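Local atomic coordinates of protein disulfide-isomerase A4 (PDB entry 3EC3), a protein that catalyses the rearrangement of disulfide bonds in proteins of the endoplasmic reticulum, the piece described here being its noncatalytic b and b' domains. Residues K15-Q18 against E19-D23. The protein carries 1 engineered substitution. Sequence-based numbering, arbitrary orientation.
Sequences KQVQ and EFLKD
Three consecutive carbonyls, Lys-15 to Val-17, each take an amide hydrogen from the residue four places on. Glu-19 N gives to Lys-15 O at 2.9 Å, and one residue on, Phe-20 N bonds Gln-16 O at 3.0 Å; these two are the straighter bonds. Further along, Leu-21 N reaches Val-17 O at 3.2 Å with an angle of only 142°. Lys-22 N donates to Gln-18 O and Leu-21 N makes a weak second bond to it, but both are less certain, because that oxygen sits too close to the modelled lysine side chain. Asp-23 N carries the pattern on to Glu-19 O at 2.9 Å. At the other end of the row, Gln-16 N is satisfied by Thr-13 OG1, and Leu-21 also shares a backbone hydrogen bond with Glu-82.

Gln-16 O, which accepts from Phe-20 N, also lies over one face of the Phe-20 ring, 3.4 Å above its plane and toward the rim. The Gln-16 side chain leaves anti to its own N (chi1 180°) and then bends at chi2, which carries its amide to the far end of the same ring. There NE2 comes 3.4 Å from CZ of Phe-20, with the amide and ring planes inclined at 49°. The ring meets that of His-58, and the Phe-20 side chain also touches Ile-11 and Val-28. Val-17 and Leu-21 lie side by side, touching through CG1 of Val-17 and CD1 of Leu-21 at 3.9 Å.

Glu-19 and Lys-22 stay on the exposed side, while Phe-20 and Leu-21 touch strand 28-32. This is the i to i+4 pattern of an amphipathic alpha-helix, here helix 14-23, packed against the mixed beta-sheet of the b domain, the first of the two thioredoxin-like domains in this fragment.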
loop_
_atom_site.group_PDB
_atom_site.type_symbol
_atom_site.label_atom_id
_atom_site.label_comp_id
_atom_site.label_asym_id
_atom_site.label_seq_id
_atom_site.Cartn_x
_atom_site.Cartn_y
_atom_site.Cartn_z
ATOM N N LYS A 15 -11.528 -15.301 -12.932
ATOM C CA LYS A 15 -11.040 -15.990 -11.713
ATOM C C LYS A 15 -9.639 -15.534 -11.328
ATOM O O LYS A 15 -9.317 -15.473 -10.142
ATOM C CB LYS A 15 -11.063 -17.516 -11.856
ATOM C CG LYS A 15 -12.450 -18.109 -11.681
ATOM C CD LYS A 15 -12.411 -19.626 -11.511
ATOM C CE LYS A 15 -13.819 -20.176 -11.325
ATOM N NZ LYS A 15 -13.812 -21.657 -11.166
ATOM N N GLN A 16 -8.800 -15.249 -12.320
ATOM C CA GLN A 16 -7.449 -14.731 -12.085
ATOM C C GLN A 16 -7.529 -13.419 -11.286
ATOM O O GLN A 16 -6.801 -13.219 -10.290
ATOM C CB GLN A 16 -6.754 -14.510 -13.433
ATOM C CG GLN A 16 -5.306 -13.953 -13.389
ATOM C CD GLN A 16 -4.259 -15.051 -13.151
ATOM O OE1 GLN A 16 -4.565 -16.133 -12.662
ATOM N NE2 GLN A 16 -3.025 -14.782 -13.549
ATOM N N VAL A 17 -8.369 -12.503 -11.756
ATOM C CA VAL A 17 -8.507 -11.198 -11.054
ATOM C C VAL A 17 -9.065 -11.394 -9.636
ATOM O O VAL A 17 -8.557 -10.810 -8.698
ATOM C CB VAL A 17 -9.433 -10.250 -11.830
ATOM C CG1 VAL A 17 -9.528 -8.878 -11.094
ATOM C CG2 VAL A 17 -8.949 -10.079 -13.244
ATOM N N GLN A 18 -10.086 -12.231 -9.487
ATOM C CA GLN A 18 -10.616 -12.591 -8.146
ATOM C C GLN A 18 -9.548 -13.142 -7.197
ATOM O O GLN A 18 -9.433 -12.738 -6.039
ATOM C CB GLN A 18 -11.803 -13.541 -8.310
ATOM C CG GLN A 18 -13.007 -12.825 -9.018
ATOM C CD GLN A 18 -14.141 -13.780 -9.427
ATOM O OE1 GLN A 18 -13.908 -14.890 -9.860
ATOM N NE2 GLN A 18 -15.378 -13.315 -9.303
ATOM N N GLU A 19 -8.706 -14.030 -7.705
ATOM C CA GLU A 19 -7.607 -14.578 -6.922
ATOM C C GLU A 19 -6.565 -13.508 -6.505
ATOM O O GLU A 19 -6.050 -13.522 -5.394
ATOM C CB GLU A 19 -6.954 -15.710 -7.713
ATOM C CG GLU A 19 -5.655 -16.254 -7.148
ATOM C CD GLU A 19 -5.082 -17.341 -8.045
ATOM O OE1 GLU A 19 -5.330 -18.524 -7.749
ATOM O OE2 GLU A 19 -4.455 -17.003 -9.079
ATOM N N PHE A 20 -6.272 -12.575 -7.382
ATOM C CA PHE A 20 -5.389 -11.479 -7.025
ATOM C C PHE A 20 -5.944 -10.672 -5.843
ATOM O O PHE A 20 -5.204 -10.315 -4.914
ATOM C CB PHE A 20 -5.148 -10.597 -8.230
ATOM C CG PHE A 20 -4.231 -11.254 -9.270
ATOM C CD1 PHE A 20 -3.513 -12.398 -8.941
ATOM C CD2 PHE A 20 -4.079 -10.714 -10.510
ATOM C CE1 PHE A 20 -2.667 -13.007 -9.857
ATOM C CE2 PHE A 20 -3.243 -11.320 -11.438
ATOM C CZ PHE A 20 -2.531 -12.461 -11.091
ATOM N N LEU A 21 -7.239 -10.452 -5.851
ATOM C CA LEU A 21 -7.805 -9.519 -4.868
ATOM C C LEU A 21 -7.877 -10.248 -3.535
ATOM O O LEU A 21 -7.700 -9.680 -2.465
ATOM C CB LEU A 21 -9.161 -8.997 -5.386
ATOM C CG LEU A 21 -8.998 -8.171 -6.686
ATOM C CD1 LEU A 21 -10.315 -7.919 -7.449
ATOM C CD2 LEU A 21 -8.230 -6.851 -6.462
ATOM N N LYS A 22 -8.069 -11.562 -3.603
ATOM C CA LYS A 22 -8.238 -12.378 -2.406
ATOM C C LYS A 22 -6.939 -12.789 -1.736
ATOM O O LYS A 22 -6.824 -12.756 -0.499
ATOM C CB LYS A 22 -9.039 -13.609 -2.785
ATOM C CG LYS A 22 -10.539 -13.353 -2.870
ATOM C CD LYS A 22 -10.873 -12.195 -3.789
ATOM C CE LYS A 22 -12.167 -12.458 -4.516
ATOM N NZ LYS A 22 -12.373 -11.457 -5.554
ATOM N N ASP A 23 -5.949 -13.121 -2.546
ATOM C CA ASP A 23 -4.731 -13.781 -2.094
ATOM C C ASP A 23 -3.571 -12.841 -2.084
ATOM O O ASP A 23 -2.549 -13.118 -1.454
ATOM C CB ASP A 23 -4.321 -14.846 -3.114
ATOM C CG ASP A 23 -5.179 -16.066 -3.058
ATOM O OD1 ASP A 23 -6.170 -16.046 -2.293
ATOM O OD2 ASP A 23 -4.855 -17.024 -3.816
#